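Intramolecular trans-sialidase (PDB 3SLI) cleaves terminal sialic acid from sialoglycoconjugates by intramolecular transfer, releasing it as 2,7-anhydro-Neu5Ac. Local coordinates at residues 43-57 and 66-78. Residues are numbered along the deposited sequence; the frame is centred on the assembly and turned at random.
Sequences YKSTSENGIQSLFSV and DRHFHIYITNSGG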
ATOM      1  N   TYR A  43     -21.113  11.890  12.116  1.00 15.17           N
ATOM      2  CA  TYR A  43     -20.531  12.166  13.434  1.00 14.87           C
ATOM      3  C   TYR A  43     -19.130  12.745  13.319  1.00 13.87           C
ATOM      4  O   TYR A  43     -18.470  12.589  12.290  1.00 13.20           O
ATOM      5  CB  TYR A  43     -20.437  10.874  14.268  1.00 13.87           C
ATOM      6  CG  TYR A  43     -19.288   9.981  13.834  1.00 13.36           C
ATOM      7  CD1 TYR A  43     -19.457   9.060  12.807  1.00 13.22           C
ATOM      8  CD2 TYR A  43     -18.002  10.129  14.387  1.00 12.70           C
ATOM      9  CE1 TYR A  43     -18.381   8.315  12.323  1.00 14.78           C
ATOM     10  CE2 TYR A  43     -16.918   9.389  13.905  1.00 10.41           C
ATOM     11  CZ  TYR A  43     -17.117   8.488  12.874  1.00 12.67           C
ATOM     12  OH  TYR A  43     -16.066   7.776  12.351  1.00 12.17           O
ATOM     13  N   LYS A  44     -18.671  13.342  14.414  1.00 12.97           N
ATOM     14  CA  LYS A  44     -17.331  13.910  14.526  1.00 16.00           C
ATOM     15  C   LYS A  44     -16.832  13.490  15.909  1.00 14.91           C
ATOM     16  O   LYS A  44     -17.410  13.893  16.918  1.00 17.89           O
ATOM     17  CB  LYS A  44     -17.372  15.440  14.431  1.00 16.07           C
ATOM     18  CG  LYS A  44     -16.038  16.100  14.712  1.00 23.42           C
ATOM     19  CD  LYS A  44     -16.050  17.583  14.387  1.00 25.38           C
ATOM     20  CE  LYS A  44     -16.925  18.370  15.337  1.00 31.91           C
ATOM     21  NZ  LYS A  44     -16.928  19.821  14.967  1.00 34.89           N
ATOM     22  N   SER A  45     -15.815  12.633  15.959  1.00 15.18           N
ATOM     23  CA  SER A  45     -15.270  12.180  17.240  1.00 14.70           C
ATOM     24  C   SER A  45     -14.149  13.088  17.746  1.00 15.07           C
ATOM     25  O   SER A  45     -13.207  13.391  17.013  1.00 16.05           O
ATOM     26  CB  SER A  45     -14.739  10.750  17.131  1.00 15.87           C
ATOM     27  OG  SER A  45     -14.194  10.317  18.372  1.00 18.11           O
ATOM     28  N   THR A  46     -14.263  13.521  18.997  1.00 13.27           N
ATOM     29  CA  THR A  46     -13.246  14.368  19.623  1.00 15.30           C
ATOM     30  C   THR A  46     -12.565  13.581  20.754  1.00 16.58           C
ATOM     31  O   THR A  46     -11.727  14.107  21.485  1.00 15.70           O
ATOM     32  CB  THR A  46     -13.867  15.674  20.202  1.00 16.17           C
ATOM     33  OG1 THR A  46     -14.919  15.351  21.122  1.00 17.60           O
ATOM     34  CG2 THR A  46     -14.428  16.546  19.089  1.00 14.09           C
ATOM     35  N   SER A  47     -12.916  12.305  20.865  1.00 15.96           N
ATOM     36  CA  SER A  47     -12.391  11.438  21.909  1.00 14.45           C
ATOM     37  C   SER A  47     -11.303  10.496  21.438  1.00 14.33           C
ATOM     38  O   SER A  47     -11.292  10.051  20.290  1.00 14.13           O
ATOM     39  CB  SER A  47     -13.533  10.620  22.511  1.00 15.18           C
ATOM     40  OG  SER A  47     -13.046   9.591  23.364  1.00 15.08           O
ATOM     41  N   GLU A  48     -10.428  10.136  22.367  1.00 15.64           N
ATOM     42  CA  GLU A  48      -9.338   9.220  22.070  1.00 16.43           C
ATOM     43  C   GLU A  48      -9.630   7.838  22.676  1.00 15.22           C
ATOM     44  O   GLU A  48      -8.754   6.976  22.739  1.00 13.21           O
ATOM     45  CB  GLU A  48      -8.020   9.806  22.596  1.00 22.44           C
ATOM     46  CG  GLU A  48      -6.755   9.345  21.866  1.00 25.80           C
ATOM     47  CD  GLU A  48      -6.803   9.551  20.351  1.00 26.25           C
ATOM     48  OE1 GLU A  48      -7.260  10.618  19.879  1.00 25.44           O
ATOM     49  OE2 GLU A  48      -6.356   8.635  19.631  1.00 26.00           O
ATOM     50  N   ASN A  49     -10.866   7.635  23.136  1.00 13.73           N
ATOM     51  CA  ASN A  49     -11.257   6.345  23.708  1.00 11.91           C
ATOM     52  C   ASN A  49     -11.145   5.252  22.649  1.00 11.34           C
ATOM     53  O   ASN A  49     -11.457   5.476  21.469  1.00 11.68           O
ATOM     54  CB  ASN A  49     -12.688   6.389  24.269  1.00  8.70           C
ATOM     55  CG  ASN A  49     -12.794   7.201  25.550  1.00 12.16           C
ATOM     56  OD1 ASN A  49     -11.788   7.510  26.197  1.00 12.32           O
ATOM     57  ND2 ASN A  49     -14.015   7.566  25.917  1.00 10.48           N
ATOM     58  N   GLY A  50     -10.710   4.070  23.086  1.00  9.22           N
ATOM     59  CA  GLY A  50     -10.533   2.935  22.195  1.00  9.89           C
ATOM     60  C   GLY A  50     -11.733   2.548  21.349  1.00 12.24           C
ATOM     61  O   GLY A  50     -11.636   2.506  20.123  1.00 11.26           O
ATOM     62  N   ILE A  51     -12.852   2.232  21.997  1.00 12.67           N
ATOM     63  CA  ILE A  51     -14.081   1.836  21.296  1.00 12.12           C
ATOM     64  C   ILE A  51     -15.138   2.878  21.637  1.00 12.40           C
ATOM     65  O   ILE A  51     -15.347   3.196  22.823  1.00  9.97           O
ATOM     66  CB  ILE A  51     -14.599   0.451  21.770  1.00 13.63           C
ATOM     67  CG1 ILE A  51     -13.487  -0.604  21.697  1.00 16.49           C
ATOM     68  CG2 ILE A  51     -15.805   0.022  20.934  1.00 10.83           C
ATOM     69  CD1 ILE A  51     -13.020  -0.925  20.297  1.00 18.96           C
ATOM     70  N   GLN A  52     -15.814   3.389  20.607  1.00 11.39           N
ATOM     71  CA  GLN A  52     -16.830   4.421  20.775  1.00  9.15           C
ATOM     72  C   GLN A  52     -18.138   4.104  20.032  1.00 12.36           C
ATOM     73  O   GLN A  52     -18.183   4.133  18.793  1.00 11.75           O
ATOM     74  CB  GLN A  52     -16.279   5.770  20.298  1.00  8.17           C
ATOM     75  CG  GLN A  52     -15.012   6.216  21.021  1.00  9.56           C
ATOM     76  CD  GLN A  52     -14.448   7.518  20.494  1.00 14.15           C
ATOM     77  OE1 GLN A  52     -15.181   8.483  20.252  1.00 13.76           O
ATOM     78  NE2 GLN A  52     -13.131   7.564  20.331  1.00 16.37           N
ATOM     79  N   SER A  53     -19.179   3.748  20.790  1.00 11.23           N
ATOM     80  CA  SER A  53     -20.494   3.454  20.220  1.00  9.30           C
ATOM     81  C   SER A  53     -21.092   4.762  19.721  1.00  8.30           C
ATOM     82  O   SER A  53     -21.056   5.779  20.420  1.00  9.58           O
ATOM     83  CB  SER A  53     -21.455   2.887  21.277  1.00  8.54           C
ATOM     84  OG  SER A  53     -21.084   1.598  21.715  1.00  9.32           O
ATOM     85  N   LEU A  54     -21.624   4.727  18.507  1.00  9.35           N
ATOM     86  CA  LEU A  54     -22.273   5.880  17.895  1.00 10.08           C
ATOM     87  C   LEU A  54     -23.774   5.838  18.231  1.00  9.08           C
ATOM     88  O   LEU A  54     -24.368   6.839  18.638  1.00  9.41           O
ATOM     89  CB  LEU A  54     -22.098   5.796  16.381  1.00  9.76           C
ATOM     90  CG  LEU A  54     -20.990   6.583  15.690  1.00 16.73           C
ATOM     91  CD1 LEU A  54     -19.907   7.007  16.651  1.00 15.06           C
ATOM     92  CD2 LEU A  54     -20.457   5.770  14.536  1.00 14.15           C
ATOM     93  N   PHE A  55     -24.347   4.643  18.112  1.00 11.93           N
ATOM     94  CA  PHE A  55     -25.770   4.408  18.349  1.00 12.82           C
ATOM     95  C   PHE A  55     -25.944   2.994  18.887  1.00 12.43           C
ATOM     96  O   PHE A  55     -25.297   2.065  18.395  1.00 13.43           O
ATOM     97  CB  PHE A  55     -26.513   4.547  17.010  1.00 11.49           C
ATOM     98  CG  PHE A  55     -27.958   4.115  17.049  1.00 12.79           C
ATOM     99  CD1 PHE A  55     -28.949   4.989  17.495  1.00 15.62           C
ATOM    100  CD2 PHE A  55     -28.330   2.840  16.616  1.00 12.97           C
ATOM    101  CE1 PHE A  55     -30.297   4.601  17.509  1.00 14.73           C
ATOM    102  CE2 PHE A  55     -29.675   2.441  16.625  1.00 13.11           C
ATOM    103  CZ  PHE A  55     -30.656   3.327  17.073  1.00 10.50           C
ATOM    104  N   SER A  56     -26.822   2.830  19.877  1.00 11.29           N
ATOM    105  CA  SER A  56     -27.086   1.514  20.463  1.00 10.17           C
ATOM    106  C   SER A  56     -28.518   1.379  20.981  1.00  8.39           C
ATOM    107  O   SER A  56     -29.176   2.369  21.313  1.00  9.58           O
ATOM    108  CB  SER A  56     -26.127   1.222  21.625  1.00  6.04           C
ATOM    109  OG  SER A  56     -26.334   2.123  22.696  1.00  8.77           O
ATOM    110  N   VAL A  57     -28.969   0.139  21.060  1.00  8.11           N
ATOM    111  CA  VAL A  57     -30.292  -0.200  21.555  1.00 11.25           C
ATOM    112  C   VAL A  57     -30.067  -1.514  22.300  1.00 11.47           C
ATOM    113  O   VAL A  57     -29.455  -2.441  21.759  1.00 13.14           O
ATOM    114  CB  VAL A  57     -31.310  -0.440  20.397  1.00 12.19           C
ATOM    115  CG1 VAL A  57     -32.703  -0.718  20.966  1.00 11.19           C
ATOM    116  CG2 VAL A  57     -31.369   0.764  19.470  1.00 11.76           C
ATOM    117  N   ASP A  66     -24.560  -8.353  27.920  1.00 12.07           N
ATOM    118  CA  ASP A  66     -24.300  -8.922  26.593  1.00 13.35           C
ATOM    119  C   ASP A  66     -25.567  -8.937  25.720  1.00 12.70           C
ATOM    120  O   ASP A  66     -25.659  -9.681  24.740  1.00 11.06           O
ATOM    121  CB  ASP A  66     -23.712 -10.339  26.698  1.00 15.58           C
ATOM    122  CG  ASP A  66     -22.289 -10.350  27.257  1.00 17.34           C
ATOM    123  OD1 ASP A  66     -21.667  -9.271  27.379  1.00 16.29           O
ATOM    124  OD2 ASP A  66     -21.790 -11.452  27.569  1.00 13.72           O
ATOM    125  N   ARG A  67     -26.537  -8.107  26.084  1.00 12.08           N
ATOM    126  CA  ARG A  67     -27.786  -8.008  25.342  1.00 12.71           C
ATOM    127  C   ARG A  67     -27.921  -6.592  24.782  1.00 12.59           C
ATOM    128  O   ARG A  67     -28.418  -5.686  25.464  1.00 11.65           O
ATOM    129  CB  ARG A  67     -28.971  -8.332  26.250  1.00 11.42           C
ATOM    130  CG  ARG A  67     -28.934  -9.728  26.845  1.00 11.69           C
ATOM    131  CD  ARG A  67     -30.160  -9.980  27.712  1.00 12.62           C
ATOM    132  NE  ARG A  67     -30.032 -11.204  28.497  1.00 10.48           N
ATOM    133  CZ  ARG A  67     -30.256 -12.430  28.034  1.00 11.92           C
ATOM    134  NH1 ARG A  67     -30.629 -12.630  26.775  1.00 12.44           N
ATOM    135  NH2 ARG A  67     -30.089 -13.470  28.839  1.00 14.06           N
ATOM    136  N   HIS A  68     -27.459  -6.401  23.549  1.00 10.67           N
ATOM    137  CA  HIS A  68     -27.523  -5.091  22.918  1.00 11.88           C
ATOM    138  C   HIS A  68     -27.077  -5.128  21.466  1.00 12.68           C
ATOM    139  O   HIS A  68     -26.487  -6.106  21.007  1.00 13.37           O
ATOM    140  CB  HIS A  68     -26.630  -4.087  23.677  1.00 13.03           C
ATOM    141  CG  HIS A  68     -25.191  -4.513  23.792  1.00 12.54           C
ATOM    142  ND1 HIS A  68     -24.616  -4.879  24.988  1.00 13.79           N
ATOM    143  CD2 HIS A  68     -24.213  -4.625  22.858  1.00 15.26           C
ATOM    144  CE1 HIS A  68     -23.350  -5.201  24.792  1.00 15.97           C
ATOM    145  NE2 HIS A  68     -23.079  -5.057  23.507  1.00 13.69           N
ATOM    146  N   PHE A  69     -27.361  -4.040  20.762  1.00 12.57           N
ATOM    147  CA  PHE A  69     -26.948  -3.853  19.385  1.00 11.68           C
ATOM    148  C   PHE A  69     -26.296  -2.479  19.364  1.00  9.71           C
ATOM    149  O   PHE A  69     -26.810  -1.545  19.978  1.00  9.87           O
ATOM    150  CB  PHE A  69     -28.134  -3.841  18.412  1.00 13.26           C
ATOM    151  CG  PHE A  69     -27.817  -3.168  17.093  1.00 13.85           C
ATOM    152  CD1 PHE A  69     -27.078  -3.834  16.116  1.00 13.37           C
ATOM    153  CD2 PHE A  69     -28.198  -1.841  16.860  1.00 13.86           C
ATOM    154  CE1 PHE A  69     -26.718  -3.191  14.932  1.00 13.53           C
ATOM    155  CE2 PHE A  69     -27.842  -1.189  15.682  1.00 14.13           C
ATOM    156  CZ  PHE A  69     -27.101  -1.864  14.717  1.00 13.62           C
ATOM    157  N   HIS A  70     -25.158  -2.354  18.691  1.00  9.86           N
ATOM    158  CA  HIS A  70     -24.501  -1.056  18.594  1.00  9.65           C
ATOM    159  C   HIS A  70     -23.622  -0.935  17.356  1.00 12.15           C
ATOM    160  O   HIS A  70     -23.162  -1.947  16.804  1.00 10.53           O
ATOM    161  CB  HIS A  70     -23.721  -0.707  19.886  1.00 11.48           C
ATOM    162  CG  HIS A  70     -22.328  -1.276  19.966  1.00 12.25           C
ATOM    163  ND1 HIS A  70     -22.061  -2.627  19.942  1.00 15.17           N
ATOM    164  CD2 HIS A  70     -21.133  -0.662  20.154  1.00 10.24           C
ATOM    165  CE1 HIS A  70     -20.763  -2.822  20.117  1.00 10.98           C
ATOM    166  NE2 HIS A  70     -20.180  -1.646  20.248  1.00 11.56           N
ATOM    167  N   ILE A  71     -23.520   0.294  16.853  1.00 10.92           N
ATOM    168  CA  ILE A  71     -22.670   0.618  15.708  1.00 12.56           C
ATOM    169  C   ILE A  71     -21.576   1.429  16.394  1.00 10.15           C
ATOM    170  O   ILE A  71     -21.885   2.376  17.110  1.00  9.98           O
ATOM    171  CB  ILE A  71     -23.390   1.538  14.689  1.00 13.48           C
ATOM    172  CG1 ILE A  71     -24.652   0.862  14.148  1.00 17.02           C
ATOM    173  CG2 ILE A  71     -22.439   1.905  13.534  1.00 13.86           C
ATOM    174  CD1 ILE A  71     -25.492   1.772  13.258  1.00 15.22           C
ATOM    175  N   TYR A  72     -20.312   1.077  16.167  1.00 12.02           N
ATOM    176  CA  TYR A  72     -19.205   1.772  16.830  1.00 11.46           C
ATOM    177  C   TYR A  72     -18.043   2.077  15.890  1.00 10.78           C
ATOM    178  O   TYR A  72     -17.964   1.534  14.787  1.00 11.86           O
ATOM    179  CB  TYR A  72     -18.673   0.912  18.003  1.00 10.52           C
ATOM    180  CG  TYR A  72     -17.961  -0.360  17.558  1.00 10.69           C
ATOM    181  CD1 TYR A  72     -16.609  -0.338  17.191  1.00  8.39           C
ATOM    182  CD2 TYR A  72     -18.658  -1.558  17.405  1.00  9.45           C
ATOM    183  CE1 TYR A  72     -15.984  -1.461  16.668  1.00  7.54           C
ATOM    184  CE2 TYR A  72     -18.036  -2.696  16.885  1.00 10.74           C
ATOM    185  CZ  TYR A  72     -16.698  -2.636  16.513  1.00  9.74           C
ATOM    186  OH  TYR A  72     -16.085  -3.738  15.965  1.00 10.37           O
ATOM    187  N   ILE A  73     -17.140   2.937  16.362  1.00 11.79           N
ATOM    188  CA  ILE A  73     -15.917   3.292  15.650  1.00 11.56           C
ATOM    189  C   ILE A  73     -14.781   3.135  16.676  1.00 12.92           C
ATOM    190  O   ILE A  73     -15.039   3.049  17.886  1.00 11.38           O
ATOM    191  CB  ILE A  73     -15.935   4.748  15.082  1.00 10.35           C
ATOM    192  CG1 ILE A  73     -16.331   5.759  16.158  1.00 13.93           C
ATOM    193  CG2 ILE A  73     -16.849   4.823  13.856  1.00 12.21           C
ATOM    194  CD1 ILE A  73     -15.226   6.726  16.557  1.00 12.92           C
ATOM    195  N   THR A  74     -13.540   3.031  16.206  1.00 13.84           N
ATOM    196  CA  THR A  74     -12.407   2.898  17.120  1.00 12.67           C
ATOM    197  C   THR A  74     -11.457   4.065  16.891  1.00 15.23           C
ATOM    198  O   THR A  74     -11.480   4.691  15.824  1.00 17.14           O
ATOM    199  CB  THR A  74     -11.632   1.567  16.912  1.00 13.36           C
ATOM    200  OG1 THR A  74     -10.844   1.638  15.712  1.00 12.89           O
ATOM    201  CG2 THR A  74     -12.599   0.381  16.828  1.00 11.75           C
ATOM    202  N   ASN A  75     -10.591   4.341  17.861  1.00 13.06           N
ATOM    203  CA  ASN A  75      -9.649   5.446  17.715  1.00 12.61           C
ATOM    204  C   ASN A  75      -8.615   5.210  16.613  1.00 12.26           C
ATOM    205  O   ASN A  75      -7.869   6.119  16.255  1.00 11.24           O
ATOM    206  CB  ASN A  75      -8.985   5.820  19.053  1.00 11.32           C
ATOM    207  CG  ASN A  75      -8.106   4.709  19.647  1.00 10.88           C
ATOM    208  OD1 ASN A  75      -7.606   4.858  20.763  1.00 15.54           O
ATOM    209  ND2 ASN A  75      -7.918   3.613  18.928  1.00  8.49           N
ATOM    210  N   SER A  76      -8.593   3.996  16.069  1.00  9.55           N
ATOM    211  CA  SER A  76      -7.678   3.651  14.990  1.00 12.44           C
ATOM    212  C   SER A  76      -8.406   3.602  13.640  1.00 13.13           C
ATOM    213  O   SER A  76      -7.905   3.018  12.676  1.00 14.21           O
ATOM    214  CB  SER A  76      -6.974   2.328  15.273  1.00 11.01           C
ATOM    215  OG  SER A  76      -7.898   1.269  15.415  1.00 14.29           O
ATOM    216  N   GLY A  77      -9.609   4.180  13.599  1.00 13.50           N
ATOM    217  CA  GLY A  77     -10.379   4.234  12.367  1.00 10.91           C
ATOM    218  C   GLY A  77     -11.221   3.034  11.975  1.00 12.97           C
ATOM    219  O   GLY A  77     -11.759   3.000  10.864  1.00 11.68           O
ATOM    220  N   GLY A  78     -11.332   2.041  12.850  1.00 11.35           N
ATOM    221  CA  GLY A  78     -12.148   0.885  12.526  1.00 10.56           C
ATOM    222  C   GLY A  78     -13.626   1.204  12.738  1.00  9.08           C
ATOM    223  O   GLY A  78     -13.967   2.172  13.420  1.00  7.76           O
TER
HETATM  224  O   HOH W   1      -6.144   8.002  17.074  1.00 15.47           O
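Leu54 and Phe55 both face Ile71 across an antiparallel beta hairpin, forming a classic beta bulge between strands 51-58 and 67-74. The hairpin belongs to one sheet of the lectin-like, concanavalin-type beta sandwich at the N-terminal end of the enzyme, and strand 37-45 belongs to the other sheet.

Backbone bonds run the length of the pair. Gln52 and Ile73 bond reciprocally, as do Val57 and Phe69. At the bulge Leu54 N donates to Ile71 O (2.7 Å), Phe55 N reaches the same oxygen only weakly, and Ile71 N returns a bond to Phe55 O. The extra residue shifts the register by one, so that Leu54 and Phe55 both point into the sandwich.

Apolar packing fills that interior. Branched Ile73 suits a site between the sheets: its CG2 lies 3.8 Å from Leu54 CD2 and also meets the phenol end of Tyr43, while CD1 reaches over Ser45 and the aliphatic part of Gln52. With CG1 between backbone N and carbonyl carbon (chi1 51°), that branch faces Gln52 O and Leu54 CD1, and CG2 sits beside the backbone N. Leu54 CD1 rests over one face of the Tyr43 ring, offset toward its rim. Farther along, Phe55 and Phe69 meet at their edges, CD2 to CE2 at 4.2 Å. On the other face of the hairpin, Ile51 CG2 packs on Tyr72 CD1.

Polar groups organise the loop before strand 51-58. Glutamine suits position 52 because its amide both accepts and donates. Gln52 OE1 takes a bond from Ser45 OG (2.8 Å). Its NE2 reaches Ser47 O from above the carbonyl plane, while Asn49 O, its second acceptor, lies in the plane of the Gln52 amide. Across the contact, one water donates to both Glu48 OE2 (2.6 Å) and Asn75 O (2.7 Å).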